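Local coordinates for protein thermophilic dibenzothiophene desulfurization enzyme C (Paenibacillus sp. A11-2, PDB 5XDC) that probably catalyses the flavin-dependent oxidation of dibenzothiophene by molecular oxygen, to the sulfoxide and on to the sulfone, in sulfur metabolism, at residues T251-T256 and E315-V320; N97-D102 and S245-I250; Y74-E79 and H89-H94; L337-A342 and R406-S411. One frame throughout, in Å; residues are numbered along the deposited sequence.

Interaction 1: T251-T256 and E315-V320; sequences TQLIFT and EVALRV. With SO4 (sulfate ion), chain K.
L253 reaches V316, A317 and V320 with a single methyl group, joining helix 247-276 to helix 293-324 in the helical bundle of an acyl-CoA dehydrogenase-type C-terminal domain. It is a worked example of how one leucine can bridge two helices: the segment axes come no closer than 11.2 Å and run nearly antiparallel, at 152°.

The apolar contact rests on CD2 of L253. With chi1 near -165°, its CG stands opposite the backbone N, and the branched end extends across to the other helix. There CD2 lies 3.9 Å from V316 CG1 and 3.8 Å from V320 CG2, while A317 adds its backbone N and, more loosely, its CB at 4.3 Å from CD2. V316 and V320, one turn apart, offer different branches. Y74 and V341, from helices 70-83 and 331-363, also pack on L253.

Hydrogen bonds to an anion lie on another side of helix 293-324. R319 presents the edge of its guanidinium to a sulfate, probably from the crystallisation liquor, whose sulfur lies in the guanidinium plane. NH1 donates to sulfate O2 at 2.9 Å, almost straight at 174°, and NH2 to O4 at 3.0 Å; R326 and Q333 bind the same ion. With a methionine in place of R319, sulfate O2 and O4 would probably lose this paired grip.

Hydrogen bonding within helix 247-276 doubles up at Q252 O, where T256 N and T256 OG1 donate from opposite faces of the carbonyl plane, OG1 at 2.9 Å from Q252 O.

Interaction 2: N97-D102 and S245-I250; sequences NFAYVD and SLWTPI
The edge-to-face pair of Y100 and W247 belongs to the seam where helix 85-104 of the N-terminal helical domain meets the beginning of helix 247-276, beside the FMN site, which holds no FMN in this chain. The ring of Y100 stands at 80° to the five-membered ring of W247, with centroids 5.3 Å apart. Y100 CD2 sits over the face of the W247 ring, 3.9 Å from W247 CD1 and displaced toward the rim; W247 CD1 lies in the plane of the Y100 ring, at its edge.

The W247 ring also meets the helix before the tyrosine ring begins: W247 CD1 is 3.6 Å from Y100 CB and equally near Y100 N. The W247 CG lies opposite the backbone N (chi1 177°), which carries the five-membered ring onto helix 85-104. A99 widens the apolar patch, its CB lying 4.2 Å from I250 CG2.

W247 NE1 has its main partner in S96 O. A water donates to N97 OD1 at 2.8 Å and is a second, weak acceptor for W247 NE1. N97 OD1 also accepts from N126, an FMN-binding residue, and the side chain of S129, another, packs on W247.

Around this seam, V234 of helix 233-240 and L228 touch Y100, L337 of helix 331-363 packs on L246, and V320 and W324 of helix 293-324 cover I250.

Interaction 3: Y74-E79 and H89-H94; sequences YEAIAE and HLFGYH
I77 and A76 pack against F91 and G92 across an antiparallel helical hairpin, in which helices 70-83 and 85-104 follow each other after a tight turn. The segment axes approach to 9.1 Å at 159°, and the backbones are closest where I77 CA comes within 5.7 Å of G92 CA.

Conformation sorts the contacts. In I77 the CG1 branch lies beside the backbone N (chi1 -70°) and continues extended to CD1, an arrangement that carries this arm over the glycine: CD1 ends 3.7 Å from G92 CA. Midway along it, CG1 touches F91 CD2 at 3.8 Å. F91 has its CG opposite the backbone N (chi1 -177°), which sends the ring across to helix 70-83. One side of that ring does the touching: CD2 meets I77 CG1, and CE2 meets A76 CB at 3.9 Å. Were F91 an alanine, a gap would probably open beside A76 CB and I77 CG1, and F95 would lose its edge-to-face partner.

H89, in the indole pocket, and Y93, an FMN-binding residue, extend from the same helix but point away from helix 70-83. Y93 OH bonds there to E130 and H385.

Between these two segments the touching atoms are all carbon, and van der Waals contact carries the pairing. Within 89-94 the chemistry is divided: F91 and G92 meet the hairpin partner, while H89 and Y93 bring polar groups to the pocket side.

Interaction 4: L337-A342 and R406-S411; sequences LMVQVA and RFPTPS
P408 sets its ring against M338 and V339, where the C-terminal tail that follows helix 391-404 packs on helix 331-363. The tight part is here. P408 CG lies 3.7 Å from M338 CG, and P408 CD lies 3.8 Å from V339 CG2, so two neighbouring corners of the proline ring engage two successive helix residues. M338 starts out toward the tail, then bends at chi2 (67°) and leads its sulfur away; SD ends near P249 CA instead, leaving CB and CG to face the proline.

The looser part is F407. Toward V339 its ring turns its edge, with CD1 4.4 Å from V339 CG2; E332 and Q336, earlier on the helix, also touch it. The residue is partly exposed, its ring also meeting that of W401. On either side of P408 in sequence, R406 and T409 are exposed; R406 NH2 forms a salt bridge with E291 of the second subunit.

On the inner side, helix 331-363 leans on helices 247-276 and 293-324, through M338 on P249 and L337 on V316 and V320. Helix 391-404 covers its other flank, with W401 against V339 and V398 against A342, while the tail itself continues to Y413, an FMN-binding residue.

In the fold
Interactions 1, 2 and 3 are core contacts, their centres about 11, 11 and 7 Å from the centre of the chain, whereas interaction 4, centred about 17 Å from it, joins a buried helix face to a partly exposed tail. Helix 247-276 serves interactions 1 and 2, and helix 85-104 serves 2 and 3. Y74 ties them together: its OH bonds to I250 O, and its ring packs on L253 and I254. Interaction 4 is linked to interaction 2 by T248 OG1 and S411 O, and to interaction 1 by V341. Chemistry varies with place: aliphatic in 1, with an arginine-sulfate pair beside it; aromatic with water near the FMN site in 2; aliphatic and phenyl carbon in 3; proline-based in 4.

Interaction 1: T251-T256 and E315-V320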
loop_
_atom_site.group_PDB
_atom_site.type_symbol
_atom_site.label_atom_id
_atom_site.label_comp_id
_atom_site.label_asym_id
_atom_site.label_seq_id
_atom_site.Cartn_x
_atom_site.Cartn_y
_atom_site.Cartn_z
ATOM N N THR B 251 7.724 10.581 25.659
ATOM C CA THR B 251 8.932 10.294 24.897
ATOM C C THR B 251 8.588 9.708 23.535
ATOM O O THR B 251 9.224 10.042 22.533
ATOM C CB THR B 251 9.818 9.351 25.707
ATOM O OG1 THR B 251 10.245 10.012 26.908
ATOM C CG2 THR B 251 11.069 8.925 24.916
ATOM N N GLN B 252 7.587 8.838 23.484
ATOM C CA GLN B 252 7.169 8.271 22.207
ATOM C C GLN B 252 6.581 9.343 21.298
ATOM O O GLN B 252 6.714 9.252 20.072
ATOM C CB GLN B 252 6.189 7.127 22.469
ATOM C CG GLN B 252 6.845 5.926 23.094
ATOM C CD GLN B 252 7.604 5.090 22.068
ATOM O OE1 GLN B 252 7.152 4.940 20.939
ATOM N NE2 GLN B 252 8.757 4.557 22.455
ATOM N N LEU B 253 5.984 10.396 21.864
ATOM C CA LEU B 253 5.531 11.508 21.034
ATOM C C LEU B 253 6.676 12.424 20.608
ATOM O O LEU B 253 6.596 13.050 19.541
ATOM C CB LEU B 253 4.435 12.308 21.750
ATOM C CG LEU B 253 3.632 13.251 20.859
ATOM C CD1 LEU B 253 2.846 12.508 19.820
ATOM C CD2 LEU B 253 2.673 14.087 21.702
ATOM N N ILE B 254 7.763 12.499 21.395
ATOM C CA ILE B 254 8.983 13.142 20.911
ATOM C C ILE B 254 9.466 12.450 19.640
ATOM O O ILE B 254 9.757 13.101 18.634
ATOM C CB ILE B 254 10.075 13.138 22.000
ATOM C CG1 ILE B 254 9.703 14.105 23.124
ATOM C CG2 ILE B 254 11.421 13.522 21.424
ATOM C CD1 ILE B 254 10.573 13.955 24.381
ATOM N N PHE B 255 9.556 11.116 19.675
ATOM C CA PHE B 255 9.991 10.377 18.495
ATOM C C PHE B 255 9.073 10.660 17.313
ATOM O O PHE B 255 9.534 10.845 16.175
ATOM C CB PHE B 255 10.013 8.879 18.790
ATOM C CG PHE B 255 10.931 8.468 19.928
ATOM C CD1 PHE B 255 11.968 9.278 20.331
ATOM C CD2 PHE B 255 10.751 7.241 20.563
ATOM C CE1 PHE B 255 12.819 8.886 21.366
ATOM C CE2 PHE B 255 11.594 6.844 21.599
ATOM C CZ PHE B 255 12.630 7.674 21.996
ATOM N N THR B 256 7.762 10.685 17.568
ATOM C CA THR B 256 6.788 10.963 16.518
ATOM C C THR B 256 7.094 12.278 15.818
ATOM O O THR B 256 7.036 12.373 14.588
ATOM C CB THR B 256 5.382 10.994 17.119
ATOM O OG1 THR B 256 5.070 9.724 17.683
ATOM C CG2 THR B 256 4.330 11.312 16.063
ATOM N N GLU B 315 -2.987 17.717 18.406
ATOM C CA GLU B 315 -4.017 17.416 19.392
ATOM C C GLU B 315 -3.464 16.560 20.524
ATOM O O GLU B 315 -3.781 16.795 21.698
ATOM C CB GLU B 315 -5.204 16.713 18.734
ATOM C CG GLU B 315 -6.243 16.286 19.756
ATOM C CD GLU B 315 -7.529 15.816 19.128
ATOM O OE1 GLU B 315 -8.325 16.673 18.684
ATOM O OE2 GLU B 315 -7.734 14.587 19.089
ATOM N N VAL B 316 -2.637 15.567 20.202
ATOM C CA VAL B 316 -2.088 14.709 21.246
ATOM C C VAL B 316 -1.149 15.514 22.137
ATOM O O VAL B 316 -1.090 15.296 23.355
ATOM C CB VAL B 316 -1.388 13.481 20.631
ATOM C CG1 VAL B 316 -0.942 12.533 21.697
ATOM C CG2 VAL B 316 -2.342 12.750 19.686
ATOM N N ALA B 317 -0.425 16.471 21.547
ATOM C CA ALA B 317 0.505 17.293 22.316
ATOM C C ALA B 317 -0.236 18.143 23.352
ATOM O O ALA B 317 0.231 18.304 24.485
ATOM C CB ALA B 317 1.320 18.166 21.367
ATOM N N LEU B 318 -1.404 18.679 22.987
ATOM C CA LEU B 318 -2.215 19.418 23.955
ATOM C C LEU B 318 -2.633 18.532 25.122
ATOM O O LEU B 318 -2.675 18.983 26.276
ATOM C CB LEU B 318 -3.440 20.005 23.251
ATOM C CG LEU B 318 -3.157 21.176 22.317
ATOM C CD1 LEU B 318 -4.388 21.471 21.468
ATOM C CD2 LEU B 318 -2.742 22.397 23.110
ATOM N N ARG B 319 -2.922 17.263 24.852
ATOM C CA ARG B 319 -3.301 16.349 25.917
ATOM C C ARG B 319 -2.113 16.018 26.817
ATOM O O ARG B 319 -2.268 15.895 28.036
ATOM C CB ARG B 319 -3.898 15.081 25.314
ATOM C CG ARG B 319 -4.391 14.091 26.329
ATOM C CD ARG B 319 -5.413 14.707 27.300
ATOM N NE ARG B 319 -6.002 13.673 28.137
ATOM C CZ ARG B 319 -6.894 13.895 29.097
ATOM N NH1 ARG B 319 -7.307 15.123 29.348
ATOM N NH2 ARG B 319 -7.377 12.884 29.800
ATOM N N VAL B 320 -0.920 15.864 26.242
ATOM C CA VAL B 320 0.277 15.708 27.070
ATOM C C VAL B 320 0.365 16.852 28.077
ATOM O O VAL B 320 0.622 16.643 29.270
ATOM C CB VAL B 320 1.540 15.652 26.193
ATOM C CG1 VAL B 320 2.794 15.799 27.062
ATOM C CG2 VAL B 320 1.576 14.358 25.382
HETATM S S SO4 K . -10.043 14.365 32.164
HETATM O O1 SO4 K . -11.454 14.504 31.807
HETATM O O2 SO4 K . -9.267 15.386 31.459
HETATM O O3 SO4 K . -9.880 14.556 33.608
HETATM O O4 SO4 K . -9.624 13.008 31.820
#

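Interaction 2: N97-D102 and S245-I250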
loop_
_atom_site.group_PDB
_atom_site.type_symbol
_atom_site.label_atom_id
_atom_site.label_comp_id
_atom_site.label_asym_id
_atom_site.label_seq_id
_atom_site.Cartn_x
_atom_site.Cartn_y
_atom_site.Cartn_z
ATOM N N ASN B 97 14.769 13.277 28.797
ATOM C CA ASN B 97 15.542 13.180 30.028
ATOM C C ASN B 97 15.000 14.139 31.079
ATOM O O ASN B 97 14.815 13.761 32.244
ATOM C CB ASN B 97 17.015 13.478 29.749
ATOM C CG ASN B 97 17.647 12.490 28.760
ATOM O OD1 ASN B 97 17.238 11.336 28.679
ATOM N ND2 ASN B 97 18.641 12.949 28.022
ATOM N N PHE B 98 14.708 15.367 30.668
ATOM C CA PHE B 98 14.135 16.347 31.579
ATOM C C PHE B 98 12.804 15.869 32.139
ATOM O O PHE B 98 12.541 16.005 33.336
ATOM C CB PHE B 98 13.955 17.678 30.866
ATOM C CG PHE B 98 13.312 18.704 31.733
ATOM C CD1 PHE B 98 14.083 19.466 32.587
ATOM C CD2 PHE B 98 11.937 18.852 31.758
ATOM C CE1 PHE B 98 13.502 20.393 33.424
ATOM C CE2 PHE B 98 11.350 19.792 32.614
ATOM C CZ PHE B 98 12.139 20.549 33.433
ATOM N N ALA B 99 11.945 15.311 31.287
ATOM C CA ALA B 99 10.662 14.813 31.762
ATOM C C ALA B 99 10.840 13.763 32.842
ATOM O O ALA B 99 10.116 13.766 33.843
ATOM C CB ALA B 99 9.849 14.252 30.598
ATOM N N TYR B 100 11.786 12.837 32.659
ATOM C CA TYR B 100 12.019 11.827 33.680
ATOM C C TYR B 100 12.416 12.483 34.997
ATOM O O TYR B 100 11.894 12.137 36.061
ATOM C CB TYR B 100 13.097 10.836 33.223
ATOM C CG TYR B 100 13.127 9.614 34.091
ATOM C CD1 TYR B 100 13.792 9.615 35.323
ATOM C CD2 TYR B 100 12.446 8.462 33.723
ATOM C CE1 TYR B 100 13.785 8.499 36.130
ATOM C CE2 TYR B 100 12.439 7.345 34.519
ATOM C CZ TYR B 100 13.100 7.365 35.738
ATOM O OH TYR B 100 13.086 6.256 36.537
ATOM N N VAL B 101 13.340 13.434 34.935
ATOM C CA VAL B 101 13.763 14.132 36.145
ATOM C C VAL B 101 12.574 14.817 36.801
ATOM O O VAL B 101 12.365 14.711 38.016
ATOM C CB VAL B 101 14.878 15.136 35.819
ATOM C CG1 VAL B 101 15.164 16.030 37.043
ATOM C CG2 VAL B 101 16.149 14.418 35.377
ATOM N N ASP B 102 11.776 15.533 36.004
ATOM C CA ASP B 102 10.660 16.284 36.570
ATOM C C ASP B 102 9.633 15.364 37.218
ATOM O O ASP B 102 9.007 15.744 38.216
ATOM C CB ASP B 102 9.987 17.131 35.506
ATOM C CG ASP B 102 9.142 18.234 36.109
ATOM O OD1 ASP B 102 9.736 19.217 36.584
ATOM O OD2 ASP B 102 7.906 18.104 36.113
ATOM N N SER B 245 4.551 7.442 35.030
ATOM C CA SER B 245 4.506 6.624 33.823
ATOM C C SER B 245 4.128 7.431 32.582
ATOM O O SER B 245 4.150 6.861 31.480
ATOM C CB SER B 245 3.539 5.446 34.009
ATOM O OG SER B 245 2.182 5.852 33.914
ATOM N N LEU B 246 3.795 8.728 32.710
ATOM C CA LEU B 246 3.655 9.584 31.538
ATOM C C LEU B 246 4.956 9.702 30.762
ATOM O O LEU B 246 4.935 10.155 29.615
ATOM C CB LEU B 246 3.207 10.997 31.898
ATOM C CG LEU B 246 1.776 11.234 32.393
ATOM C CD1 LEU B 246 1.619 12.717 32.741
ATOM C CD2 LEU B 246 0.756 10.808 31.340
ATOM N N TRP B 247 6.082 9.318 31.362
ATOM C CA TRP B 247 7.359 9.464 30.677
ATOM C C TRP B 247 7.324 8.791 29.306
ATOM O O TRP B 247 7.824 9.353 28.321
ATOM C CB TRP B 247 8.498 8.884 31.522
ATOM C CG TRP B 247 9.794 8.965 30.789
ATOM C CD1 TRP B 247 10.616 10.035 30.713
ATOM C CD2 TRP B 247 10.372 7.949 29.956
ATOM N NE1 TRP B 247 11.695 9.752 29.912
ATOM C CE2 TRP B 247 11.570 8.472 29.437
ATOM C CE3 TRP B 247 9.999 6.644 29.620
ATOM C CZ2 TRP B 247 12.397 7.743 28.581
ATOM C CZ3 TRP B 247 10.820 5.917 28.771
ATOM C CH2 TRP B 247 12.003 6.468 28.265
ATOM N N THR B 248 6.711 7.605 29.222
ATOM C CA THR B 248 6.748 6.862 27.962
ATOM C C THR B 248 5.913 7.528 26.884
ATOM O O THR B 248 6.446 7.762 25.789
ATOM C CB THR B 248 6.309 5.416 28.187
ATOM O OG1 THR B 248 6.818 4.964 29.436
ATOM C CG2 THR B 248 6.847 4.523 27.058
ATOM N N PRO B 249 4.627 7.855 27.092
ATOM C CA PRO B 249 3.909 8.566 26.021
ATOM C C PRO B 249 4.567 9.876 25.644
ATOM O O PRO B 249 4.637 10.196 24.453
ATOM C CB PRO B 249 2.496 8.765 26.595
ATOM C CG PRO B 249 2.612 8.452 28.064
ATOM C CD PRO B 249 3.732 7.485 28.205
ATOM N N ILE B 250 5.084 10.640 26.619
ATOM C CA ILE B 250 5.789 11.879 26.296
ATOM C C ILE B 250 6.935 11.597 25.338
ATOM O O ILE B 250 7.130 12.302 24.340
ATOM C CB ILE B 250 6.307 12.554 27.579
ATOM C CG1 ILE B 250 5.130 13.154 28.350
ATOM C CG2 ILE B 250 7.337 13.626 27.253
ATOM C CD1 ILE B 250 5.502 13.616 29.753
HETATM O O HOH W 1 14.963 9.762 29.081
#

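Interaction 3: Y74-E79 and H89-H94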
loop_
_atom_site.group_PDB
_atom_site.type_symbol
_atom_site.label_atom_id
_atom_site.label_comp_id
_atom_site.label_asym_id
_atom_site.label_seq_id
_atom_site.Cartn_x
_atom_site.Cartn_y
_atom_site.Cartn_z
ATOM N N TYR B 74 7.284 20.288 21.324
ATOM C CA TYR B 74 7.116 19.349 20.218
ATOM C C TYR B 74 7.271 20.041 18.866
ATOM O O TYR B 74 7.897 19.494 17.947
ATOM C CB TYR B 74 5.759 18.653 20.330
ATOM C CG TYR B 74 5.676 17.593 21.405
ATOM C CD1 TYR B 74 6.517 16.480 21.378
ATOM C CD2 TYR B 74 4.747 17.682 22.441
ATOM C CE1 TYR B 74 6.446 15.496 22.353
ATOM C CE2 TYR B 74 4.649 16.697 23.406
ATOM C CZ TYR B 74 5.502 15.602 23.364
ATOM O OH TYR B 74 5.416 14.635 24.324
ATOM N N GLU B 75 6.686 21.236 18.707
ATOM C CA GLU B 75 6.813 21.948 17.439
ATOM C C GLU B 75 8.267 22.309 17.168
ATOM O O GLU B 75 8.744 22.207 16.027
ATOM C CB GLU B 75 5.917 23.191 17.452
ATOM C CG GLU B 75 5.936 23.966 16.144
ATOM C CD GLU B 75 4.833 25.024 16.031
ATOM O OE1 GLU B 75 4.853 25.772 15.032
ATOM O OE2 GLU B 75 3.956 25.114 16.923
ATOM N N ALA B 76 8.995 22.720 18.214
ATOM C CA ALA B 76 10.404 23.064 18.060
ATOM C C ALA B 76 11.230 21.835 17.695
ATOM O O ALA B 76 12.151 21.923 16.877
ATOM C CB ALA B 76 10.942 23.701 19.343
ATOM N N ILE B 77 10.920 20.688 18.302
ATOM C CA ILE B 77 11.616 19.442 17.963
ATOM C C ILE B 77 11.441 19.132 16.483
ATOM O O ILE B 77 12.406 18.813 15.776
ATOM C CB ILE B 77 11.097 18.284 18.835
ATOM C CG1 ILE B 77 11.543 18.439 20.295
ATOM C CG2 ILE B 77 11.582 16.935 18.301
ATOM C CD1 ILE B 77 10.802 17.563 21.270
ATOM N N ALA B 78 10.197 19.167 16.006
ATOM C CA ALA B 78 9.935 18.866 14.598
ATOM C C ALA B 78 10.644 19.853 13.683
ATOM O O ALA B 78 11.187 19.472 12.637
ATOM C CB ALA B 78 8.428 18.857 14.328
ATOM N N GLU B 79 10.664 21.131 14.060
ATOM C CA GLU B 79 11.297 22.130 13.205
ATOM C C GLU B 79 12.793 21.871 13.104
ATOM O O GLU B 79 13.369 21.874 12.009
ATOM C CB GLU B 79 11.017 23.530 13.752
ATOM C CG GLU B 79 11.713 24.656 13.003
ATOM C CD GLU B 79 11.285 24.768 11.551
ATOM O OE1 GLU B 79 12.110 25.203 10.717
ATOM O OE2 GLU B 79 10.139 24.392 11.230
ATOM N N HIS B 89 16.976 15.044 17.238
ATOM C CA HIS B 89 17.029 13.930 18.176
ATOM C C HIS B 89 17.695 14.344 19.490
ATOM O O HIS B 89 17.164 14.087 20.574
ATOM C CB HIS B 89 17.764 12.780 17.485
ATOM C CG HIS B 89 18.183 11.662 18.376
ATOM N ND1 HIS B 89 17.895 10.350 18.075
ATOM C CD2 HIS B 89 18.958 11.631 19.486
ATOM C CE1 HIS B 89 18.425 9.562 18.993
ATOM N NE2 HIS B 89 19.066 10.317 19.867
ATOM N N LEU B 90 18.851 14.999 19.412
ATOM C CA LEU B 90 19.546 15.393 20.637
ATOM C C LEU B 90 18.681 16.337 21.456
ATOM O O LEU B 90 18.531 16.171 22.671
ATOM C CB LEU B 90 20.885 16.050 20.300
ATOM C CG LEU B 90 21.985 15.149 19.745
ATOM C CD1 LEU B 90 23.122 15.984 19.208
ATOM C CD2 LEU B 90 22.448 14.186 20.827
ATOM N N PHE B 91 18.109 17.330 20.788
ATOM C CA PHE B 91 17.219 18.297 21.421
ATOM C C PHE B 91 15.991 17.602 22.014
ATOM O O PHE B 91 15.660 17.786 23.192
ATOM C CB PHE B 91 16.868 19.341 20.358
ATOM C CG PHE B 91 16.010 20.484 20.835
ATOM C CD1 PHE B 91 16.551 21.518 21.580
ATOM C CD2 PHE B 91 14.680 20.554 20.462
ATOM C CE1 PHE B 91 15.770 22.576 21.987
ATOM C CE2 PHE B 91 13.882 21.626 20.870
ATOM C CZ PHE B 91 14.443 22.643 21.616
ATOM N N GLY B 92 15.341 16.732 21.235
ATOM C CA GLY B 92 14.180 16.011 21.749
ATOM C C GLY B 92 14.503 15.127 22.945
ATOM O O GLY B 92 13.757 15.097 23.931
ATOM N N TYR B 93 15.620 14.382 22.873
ATOM C CA TYR B 93 15.985 13.482 23.958
ATOM C C TYR B 93 16.299 14.253 25.231
ATOM O O TYR B 93 16.062 13.752 26.332
ATOM C CB TYR B 93 17.197 12.644 23.577
ATOM C CG TYR B 93 16.889 11.308 22.980
ATOM C CD1 TYR B 93 16.510 11.189 21.647
ATOM C CD2 TYR B 93 17.014 10.157 23.732
ATOM C CE1 TYR B 93 16.243 9.952 21.081
ATOM C CE2 TYR B 93 16.754 8.898 23.174
ATOM C CZ TYR B 93 16.366 8.805 21.845
ATOM O OH TYR B 93 16.097 7.576 21.255
ATOM N N HIS B 94 16.855 15.452 25.094
ATOM C CA HIS B 94 17.043 16.316 26.253
ATOM C C HIS B 94 15.731 16.487 27.013
ATOM O O HIS B 94 15.701 16.375 28.240
ATOM C CB HIS B 94 17.602 17.655 25.800
ATOM C CG HIS B 94 17.490 18.743 26.821
ATOM N ND1 HIS B 94 18.469 18.989 27.762
ATOM C CD2 HIS B 94 16.524 19.667 27.028
ATOM C CE1 HIS B 94 18.099 20.010 28.518
ATOM N NE2 HIS B 94 16.920 20.435 28.097
#

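Interaction 4: L337-A342 and R406-S411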
loop_
_atom_site.group_PDB
_atom_site.type_symbol
_atom_site.label_atom_id
_atom_site.label_comp_id
_atom_site.label_asym_id
_atom_site.label_seq_id
_atom_site.Cartn_x
_atom_site.Cartn_y
_atom_site.Cartn_z
ATOM N N LEU B 337 -3.878 8.206 26.655
ATOM C CA LEU B 337 -2.848 9.032 26.050
ATOM C C LEU B 337 -1.845 8.171 25.296
ATOM O O LEU B 337 -1.467 8.499 24.166
ATOM C CB LEU B 337 -2.144 9.866 27.113
ATOM C CG LEU B 337 -0.984 10.682 26.546
ATOM C CD1 LEU B 337 -1.388 11.708 25.507
ATOM C CD2 LEU B 337 -0.200 11.352 27.677
ATOM N N MET B 338 -1.411 7.064 25.898
ATOM C CA MET B 338 -0.435 6.204 25.236
ATOM C C MET B 338 -0.994 5.639 23.932
ATOM O O MET B 338 -0.275 5.527 22.937
ATOM C CB MET B 338 -0.003 5.078 26.166
ATOM C CG MET B 338 1.123 4.211 25.597
ATOM S SD MET B 338 2.698 5.078 25.423
ATOM C CE MET B 338 2.943 4.987 23.637
ATOM N N VAL B 339 -2.277 5.278 23.917
ATOM C CA VAL B 339 -2.885 4.804 22.673
ATOM C C VAL B 339 -2.868 5.907 21.619
ATOM O O VAL B 339 -2.565 5.658 20.447
ATOM C CB VAL B 339 -4.309 4.281 22.948
ATOM C CG1 VAL B 339 -5.055 3.996 21.649
ATOM C CG2 VAL B 339 -4.244 3.031 23.783
ATOM N N GLN B 340 -3.214 7.139 22.006
ATOM C CA GLN B 340 -3.215 8.239 21.046
ATOM C C GLN B 340 -1.809 8.520 20.522
ATOM O O GLN B 340 -1.634 8.820 19.337
ATOM C CB GLN B 340 -3.802 9.504 21.671
ATOM C CG GLN B 340 -5.321 9.484 21.901
ATOM C CD GLN B 340 -6.158 9.429 20.613
ATOM O OE1 GLN B 340 -5.972 10.226 19.679
ATOM N NE2 GLN B 340 -7.099 8.490 20.570
ATOM N N VAL B 341 -0.800 8.448 21.399
ATOM C CA VAL B 341 0.587 8.652 20.984
ATOM C C VAL B 341 1.032 7.531 20.054
ATOM O O VAL B 341 1.655 7.777 19.017
ATOM C CB VAL B 341 1.507 8.747 22.217
ATOM C CG1 VAL B 341 2.984 8.664 21.816
ATOM C CG2 VAL B 341 1.238 10.046 22.978
ATOM N N ALA B 342 0.738 6.290 20.426
ATOM C CA ALA B 342 1.104 5.152 19.589
ATOM C C ALA B 342 0.499 5.299 18.203
ATOM O O ALA B 342 1.167 5.052 17.193
ATOM C CB ALA B 342 0.644 3.857 20.241
ATOM N N ARG B 406 -8.036 -3.161 26.349
ATOM C CA ARG B 406 -6.860 -3.308 27.197
ATOM C C ARG B 406 -5.874 -2.183 26.904
ATOM O O ARG B 406 -5.434 -2.014 25.762
ATOM C CB ARG B 406 -6.184 -4.659 26.982
ATOM C CG ARG B 406 -7.061 -5.838 27.320
ATOM C CD ARG B 406 -6.219 -7.060 27.627
ATOM N NE ARG B 406 -6.965 -8.302 27.424
ATOM C CZ ARG B 406 -6.817 -9.126 26.387
ATOM N NH1 ARG B 406 -5.934 -8.871 25.427
ATOM N NH2 ARG B 406 -7.559 -10.223 26.316
ATOM N N PHE B 407 -5.531 -1.417 27.923
ATOM C CA PHE B 407 -4.511 -0.402 27.717
ATOM C C PHE B 407 -3.126 -1.045 27.661
ATOM O O PHE B 407 -2.915 -2.137 28.183
ATOM C CB PHE B 407 -4.560 0.635 28.831
ATOM C CG PHE B 407 -5.779 1.508 28.784
ATOM C CD1 PHE B 407 -5.985 2.381 27.729
ATOM C CD2 PHE B 407 -6.729 1.444 29.788
ATOM C CE1 PHE B 407 -7.099 3.180 27.674
ATOM C CE2 PHE B 407 -7.856 2.243 29.740
ATOM C CZ PHE B 407 -8.042 3.113 28.688
ATOM N N PRO B 408 -2.165 -0.415 26.987
ATOM C CA PRO B 408 -0.823 -1.008 26.943
ATOM C C PRO B 408 -0.245 -1.140 28.345
ATOM O O PRO B 408 -0.508 -0.326 29.226
ATOM C CB PRO B 408 -0.013 -0.029 26.081
ATOM C CG PRO B 408 -0.872 1.150 25.838
ATOM C CD PRO B 408 -2.293 0.775 26.134
ATOM N N THR B 409 0.542 -2.179 28.545
ATOM C CA THR B 409 1.247 -2.340 29.817
ATOM C C THR B 409 2.370 -1.315 29.897
ATOM O O THR B 409 3.296 -1.361 29.074
ATOM C CB THR B 409 1.800 -3.753 29.939
ATOM O OG1 THR B 409 0.720 -4.690 29.881
ATOM C CG2 THR B 409 2.557 -3.937 31.265
ATOM N N PRO B 410 2.346 -0.384 30.850
ATOM C CA PRO B 410 3.401 0.634 30.891
ATOM C C PRO B 410 4.781 0.016 31.039
ATOM O O PRO B 410 4.989 -0.940 31.792
ATOM C CB PRO B 410 3.026 1.483 32.111
ATOM C CG PRO B 410 1.551 1.348 32.189
ATOM C CD PRO B 410 1.291 -0.097 31.838
ATOM N N SER B 411 5.735 0.599 30.326
ATOM C CA SER B 411 7.102 0.111 30.289
ATOM C C SER B 411 7.962 1.231 29.721
ATOM O O SER B 411 7.493 2.354 29.513
ATOM C CB SER B 411 7.195 -1.166 29.445
ATOM O OG SER B 411 7.212 -0.810 28.066
#